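Local coordinates for protein MxaA (Stigmatella aurantiaca, PDB 4W4T) that contains the NADPH-binding terminal reductase domain, the part modelled here, of the myxalamid PKS-NRPS pathway, which probably releases the product by reduction to a primary alcohol, at residues Arg88-Gln93 with Pro119-Ile124; Thr61-Phe66 with Asn97-Asn102. All blocks are in the same frame, centred on the assembly; numbering follows the deposited sequence.

In the fold
Contact 1 and contact 2 share helix 92-105 and lie on the same side of the chain's centre, their own centres about 11 Å apart. Contact 1, at the surface, joins the loop leading into that helix to the end of strand 117-121 and works through an arginine side chain, a loose ion pair and two waters. Contact 2 is partly buried: the turn after strand 57-61 meets the flank of the helix, with an asparagine amide bonding directly to backbone carbonyls and a buried alanine-isoleucine contact beside it. The two meet where R98 NH1 of contact 2 probably donates to R88 O of contact 1, and where P119 packs on I99. Both hold residues that bind NADPH in this protein.

Contact 1: Arg88-Gln93 with Pro119-Ile124; sequences RSKTEQ and PVRGDI
R121 reaches across to segment 88-93 and donates from NE to S89 O, 2.9 Å away, in a bent bond (139° at the hydrogen) with the oxygen tilted from the guanidinium plane. With CG anti to its carbonyl carbon (chi1 -67°) and the chain folded at chi3, the guanidinium comes under K90 O, which sits over the centre of one face, 2.9 Å above the plane. S89 OG donates to T91 O; T91, at the N-cap of helix 92-105, caps a backbone N of the first turn, and its OG1 also bonds E94 OE2. Both segments belong to the Rossmann-fold beta-alpha-beta unit of strand 82-87, helix 92-105 and strand 117-121. At the helix end of segment 88-93, one water donates to both E92 OE2 and P119 O; a second accepts from R121 N and bonds E92 OE2 weakly. At the other end, R88 NE and D123 OD2 form a long salt bridge at 3.5 Å, with the guanidinium and carboxylate planes 65° apart, while D123 OD1 accepts from G125 N. An alanine in place of D123 would probably leave the R88 guanidinium without this counter-charge and G125 N without its acceptor, three residues that all bind NADPH.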
loop_
_atom_site.group_PDB
_atom_site.type_symbol
_atom_site.label_atom_id
_atom_site.label_comp_id
_atom_site.label_asym_id
_atom_site.label_seq_id
_atom_site.Cartn_x
_atom_site.Cartn_y
_atom_site.Cartn_z
ATOM N N ARG A 88 -17.228 -10.950 -15.434
ATOM C CA ARG A 88 -18.059 -9.921 -14.811
ATOM C C ARG A 88 -18.452 -8.864 -15.827
ATOM O O ARG A 88 -17.597 -8.145 -16.341
ATOM C CB ARG A 88 -17.328 -9.238 -13.652
ATOM C CG ARG A 88 -16.964 -10.141 -12.493
ATOM C CD ARG A 88 -16.188 -9.384 -11.408
ATOM N NE ARG A 88 -17.001 -8.385 -10.718
ATOM C CZ ARG A 88 -16.814 -7.072 -10.804
ATOM N NH1 ARG A 88 -15.834 -6.587 -11.559
ATOM N NH2 ARG A 88 -17.606 -6.241 -10.135
ATOM N N SER A 89 -19.746 -8.761 -16.106
ATOM C CA SER A 89 -20.254 -7.757 -17.036
ATOM C C SER A 89 -21.776 -7.708 -16.933
ATOM O O SER A 89 -22.387 -8.645 -16.422
ATOM C CB SER A 89 -19.824 -8.075 -18.468
ATOM O OG SER A 89 -20.275 -9.373 -18.848
ATOM N N LYS A 90 -22.382 -6.622 -17.408
ATOM C CA LYS A 90 -23.841 -6.490 -17.359
ATOM C C LYS A 90 -24.532 -7.279 -18.475
ATOM O O LYS A 90 -25.698 -7.659 -18.341
ATOM C CB LYS A 90 -24.250 -5.017 -17.434
ATOM C CG LYS A 90 -24.106 -4.266 -16.116
ATOM C CD LYS A 90 -25.018 -4.854 -15.049
ATOM C CE LYS A 90 -24.581 -4.445 -13.648
ATOM N NZ LYS A 90 -23.249 -5.015 -13.300
ATOM N N THR A 91 -23.829 -7.512 -19.581
ATOM C CA THR A 91 -24.385 -8.320 -20.666
ATOM C C THR A 91 -23.331 -9.232 -21.261
ATOM O O THR A 91 -22.141 -9.003 -21.081
ATOM C CB THR A 91 -24.975 -7.462 -21.818
ATOM O OG1 THR A 91 -23.951 -6.638 -22.384
ATOM C CG2 THR A 91 -26.145 -6.596 -21.338
ATOM N N GLU A 92 -23.780 -10.261 -21.972
ATOM C CA GLU A 92 -22.878 -11.158 -22.681
ATOM C C GLU A 92 -22.032 -10.407 -23.705
ATOM O O GLU A 92 -20.857 -10.738 -23.929
ATOM C CB GLU A 92 -23.659 -12.264 -23.382
ATOM C CG GLU A 92 -24.444 -13.146 -22.431
ATOM C CD GLU A 92 -25.185 -14.258 -23.138
ATOM O OE1 GLU A 92 -25.327 -14.209 -24.385
ATOM O OE2 GLU A 92 -25.608 -15.199 -22.440
ATOM N N GLN A 93 -22.641 -9.407 -24.338
ATOM C CA GLN A 93 -21.957 -8.637 -25.368
ATOM C C GLN A 93 -20.845 -7.791 -24.753
ATOM O O GLN A 93 -19.742 -7.711 -25.305
ATOM C CB GLN A 93 -22.953 -7.760 -26.133
ATOM C CG GLN A 93 -23.744 -8.535 -27.172
ATOM C CD GLN A 93 -24.904 -7.745 -27.749
ATOM O OE1 GLN A 93 -24.993 -6.516 -27.599
ATOM N NE2 GLN A 93 -25.800 -8.448 -28.423
ATOM N N PRO A 119 -19.314 -15.877 -23.623
ATOM C CA PRO A 119 -19.210 -15.362 -22.278
ATOM C C PRO A 119 -20.354 -15.853 -21.385
ATOM O O PRO A 119 -21.479 -16.098 -21.848
ATOM C CB PRO A 119 -19.297 -13.867 -22.447
ATOM C CG PRO A 119 -18.968 -13.574 -23.808
ATOM C CD PRO A 119 -19.323 -14.818 -24.624
ATOM N N VAL A 120 -20.027 -16.060 -20.116
ATOM C CA VAL A 120 -21.000 -16.387 -19.102
ATOM C C VAL A 120 -20.873 -15.282 -18.086
ATOM O O VAL A 120 -19.818 -15.129 -17.481
ATOM C CB VAL A 120 -20.732 -17.790 -18.497
ATOM C CG1 VAL A 120 -21.741 -18.101 -17.351
ATOM C CG2 VAL A 120 -20.789 -18.865 -19.562
ATOM N N ARG A 121 -21.914 -14.472 -17.943
ATOM C CA ARG A 121 -21.892 -13.399 -16.951
ATOM C C ARG A 121 -21.797 -14.004 -15.560
ATOM O O ARG A 121 -22.592 -14.888 -15.218
ATOM C CB ARG A 121 -23.152 -12.528 -17.005
ATOM C CG ARG A 121 -23.348 -11.691 -18.242
ATOM C CD ARG A 121 -24.686 -10.967 -18.115
ATOM N NE ARG A 121 -24.753 -10.241 -16.851
ATOM C CZ ARG A 121 -25.875 -9.824 -16.275
ATOM N NH1 ARG A 121 -27.050 -10.067 -16.845
ATOM N NH2 ARG A 121 -25.815 -9.164 -15.124
ATOM N N GLY A 122 -20.863 -13.513 -14.750
ATOM C CA GLY A 122 -20.633 -14.108 -13.453
ATOM C C GLY A 122 -19.366 -13.650 -12.759
ATOM O O GLY A 122 -18.597 -12.828 -13.273
ATOM N N ASP A 123 -19.149 -14.210 -11.577
ATOM C CA ASP A 123 -18.180 -13.694 -10.624
ATOM C C ASP A 123 -17.690 -14.858 -9.790
ATOM O O ASP A 123 -18.452 -15.461 -9.047
ATOM C CB ASP A 123 -18.820 -12.627 -9.735
ATOM C CG ASP A 123 -17.815 -11.880 -8.875
ATOM O OD1 ASP A 123 -16.689 -12.379 -8.653
ATOM O OD2 ASP A 123 -18.170 -10.778 -8.397
ATOM N N ILE A 124 -16.408 -15.170 -9.923
ATOM C CA ILE A 124 -15.790 -16.225 -9.147
ATOM C C ILE A 124 -15.966 -16.064 -7.621
ATOM O O ILE A 124 -15.949 -17.044 -6.873
ATOM C CB ILE A 124 -14.290 -16.301 -9.503
ATOM C CG1 ILE A 124 -13.766 -17.709 -9.246
ATOM C CG2 ILE A 124 -13.487 -15.204 -8.805
ATOM C CD1 ILE A 124 -14.483 -18.747 -10.069
HETATM O O HOH W 1 -24.441 -15.205 -19.149
HETATM O O HOH W 2 -23.968 -17.355 -21.905
#

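Contact 2: Thr61-Phe66 with Asn97-Asn102; sequences TGATGF and NRIRKN
N102 points its amide from helix 92-105 into the turn at 62-65, and a single nitrogen does the gripping: ND2 donates to A63 O at 2.8 Å and to G65 O at 2.9 Å. The two bonds differ in quality. The one to G65 O is nearly straight (170° at the hydrogen) and its acceptor lies in the amide plane, whereas A63 O stands tilted from that plane and the angle falls to 131°. Because CG is anti to the backbone N (chi1 -172°), the amide is carried out toward the turn, and the two bonds together restrain its rotation. Both carbonyls are thus tied tightly to the helix, while G65 N closes the type I turn on G62 O.

Beside these two bonds lies the buried apolar side of the contact, where A63 CB meets I99 CG1 at 4.3 Å. I99 also packs on C85, L72, I117 and P119, so that it fastens its helix to strands 82-87 and 117-121 and to helix 66-78.

The exposed side, by contrast with the grip of N102, has nothing but van der Waals contact across it. The methyl CG2 of T64 lies over one face of the R98 guanidinium, displaced toward its rim, and T64 OG1 comes no nearer than 4.1 Å to R98 NH2. R98 bends at chi3 to arrive here, and its NH1 is held by R88 O instead of by the turn. T64, G65, F66 and R98 all bind NADPH in this protein, although none is bound to this chain in the model. The sequence TGATGF at 61-66, between strand 57-61 and helix 66-78, begins the glycine-rich TGxxGxxG dinucleotide-binding loop of the extended short-chain dehydrogenases, here braced from the side by the helix of the next beta-alpha-beta unit in the Rossmann fold.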
loop_
_atom_site.group_PDB
_atom_site.type_symbol
_atom_site.label_atom_id
_atom_site.label_comp_id
_atom_site.label_asym_id
_atom_site.label_seq_id
_atom_site.Cartn_x
_atom_site.Cartn_y
_atom_site.Cartn_z
ATOM N N THR A 61 -12.275 -20.096 -16.573
ATOM C CA THR A 61 -12.289 -18.942 -15.700
ATOM C C THR A 61 -10.962 -18.197 -15.875
ATOM O O THR A 61 -9.900 -18.808 -16.078
ATOM C CB THR A 61 -12.512 -19.325 -14.201
ATOM O OG1 THR A 61 -11.457 -20.168 -13.738
ATOM C CG2 THR A 61 -13.825 -20.062 -14.019
ATOM N N GLY A 62 -11.033 -16.875 -15.802
ATOM C CA GLY A 62 -9.843 -16.054 -15.799
ATOM C C GLY A 62 -9.462 -15.546 -17.177
ATOM O O GLY A 62 -8.330 -15.104 -17.370
ATOM N N ALA A 63 -10.406 -15.571 -18.119
ATOM C CA ALA A 63 -10.138 -15.099 -19.477
ATOM C C ALA A 63 -9.742 -13.622 -19.559
ATOM O O ALA A 63 -9.193 -13.187 -20.580
ATOM C CB ALA A 63 -11.349 -15.355 -20.376
ATOM N N THR A 64 -10.007 -12.844 -18.514
ATOM C CA THR A 64 -9.669 -11.422 -18.555
ATOM C C THR A 64 -8.311 -11.107 -17.909
ATOM O O THR A 64 -7.929 -9.942 -17.806
ATOM C CB THR A 64 -10.752 -10.541 -17.870
ATOM O OG1 THR A 64 -10.860 -10.887 -16.486
ATOM C CG2 THR A 64 -12.123 -10.727 -18.541
ATOM N N GLY A 65 -7.588 -12.141 -17.483
ATOM C CA GLY A 65 -6.269 -11.944 -16.891
ATOM C C GLY A 65 -5.149 -12.232 -17.889
ATOM O O GLY A 65 -5.405 -12.428 -19.068
ATOM N N PHE A 66 -3.909 -12.269 -17.407
ATOM C CA PHE A 66 -2.740 -12.383 -18.287
ATOM C C PHE A 66 -2.583 -13.812 -18.807
ATOM O O PHE A 66 -2.716 -14.049 -20.010
ATOM C CB PHE A 66 -1.482 -11.907 -17.536
ATOM C CG PHE A 66 -0.197 -12.077 -18.308
ATOM C CD1 PHE A 66 -0.048 -11.526 -19.576
ATOM C CD2 PHE A 66 0.873 -12.755 -17.743
ATOM C CE1 PHE A 66 1.148 -11.670 -20.282
ATOM C CE2 PHE A 66 2.065 -12.910 -18.443
ATOM C CZ PHE A 66 2.198 -12.368 -19.713
ATOM N N ASN A 97 -16.767 -8.074 -25.168
ATOM C CA ASN A 97 -15.869 -6.935 -25.366
ATOM C C ASN A 97 -14.671 -6.976 -24.430
ATOM O O ASN A 97 -13.549 -6.687 -24.837
ATOM C CB ASN A 97 -16.603 -5.608 -25.177
ATOM C CG ASN A 97 -17.693 -5.395 -26.203
ATOM O OD1 ASN A 97 -17.734 -6.068 -27.235
ATOM N ND2 ASN A 97 -18.578 -4.448 -25.932
ATOM N N ARG A 98 -14.917 -7.320 -23.173
ATOM C CA ARG A 98 -13.842 -7.424 -22.196
ATOM C C ARG A 98 -12.859 -8.516 -22.610
ATOM O O ARG A 98 -11.654 -8.301 -22.631
ATOM C CB ARG A 98 -14.396 -7.707 -20.796
ATOM C CG ARG A 98 -15.229 -6.579 -20.205
ATOM C CD ARG A 98 -15.414 -6.766 -18.700
ATOM N NE ARG A 98 -14.144 -6.655 -17.976
ATOM C CZ ARG A 98 -13.825 -7.372 -16.901
ATOM N NH1 ARG A 98 -14.681 -8.266 -16.414
ATOM N NH2 ARG A 98 -12.647 -7.203 -16.320
ATOM N N ILE A 99 -13.379 -9.687 -22.948
ATOM C CA ILE A 99 -12.525 -10.788 -23.361
ATOM C C ILE A 99 -11.729 -10.406 -24.609
ATOM O O ILE A 99 -10.503 -10.584 -24.655
ATOM C CB ILE A 99 -13.352 -12.035 -23.607
ATOM C CG1 ILE A 99 -13.988 -12.479 -22.289
ATOM C CG2 ILE A 99 -12.495 -13.139 -24.175
ATOM C CD1 ILE A 99 -15.142 -13.442 -22.467
ATOM N N ARG A 100 -12.406 -9.838 -25.605
ATOM C CA ARG A 100 -11.716 -9.446 -26.836
ATOM C C ARG A 100 -10.615 -8.417 -26.574
ATOM O O ARG A 100 -9.492 -8.561 -27.068
ATOM C CB ARG A 100 -12.696 -8.885 -27.861
ATOM C CG ARG A 100 -12.040 -8.597 -29.208
ATOM C CD ARG A 100 -12.979 -7.874 -30.168
ATOM N NE ARG A 100 -13.396 -6.586 -29.629
ATOM C CZ ARG A 100 -14.611 -6.326 -29.156
ATOM N NH1 ARG A 100 -15.557 -7.264 -29.175
ATOM N NH2 ARG A 100 -14.882 -5.117 -28.676
ATOM N N LYS A 101 -10.930 -7.386 -25.796
ATOM C CA LYS A 101 -9.961 -6.333 -25.522
ATOM C C LYS A 101 -8.736 -6.875 -24.788
ATOM O O LYS A 101 -7.595 -6.469 -25.073
ATOM C CB LYS A 101 -10.601 -5.200 -24.714
ATOM C CG LYS A 101 -11.529 -4.299 -25.536
ATOM C CD LYS A 101 -12.052 -3.119 -24.718
ATOM C CE LYS A 101 -13.059 -2.289 -25.512
ATOM N NZ LYS A 101 -12.474 -1.757 -26.783
ATOM N N ASN A 102 -8.967 -7.782 -23.842
ATOM C CA ASN A 102 -7.858 -8.401 -23.120
ATOM C C ASN A 102 -6.926 -9.101 -24.095
ATOM O O ASN A 102 -5.711 -8.914 -24.040
ATOM C CB ASN A 102 -8.361 -9.396 -22.068
ATOM C CG ASN A 102 -7.243 -9.907 -21.161
ATOM O OD1 ASN A 102 -6.451 -9.128 -20.655
ATOM N ND2 ASN A 102 -7.189 -11.220 -20.953
#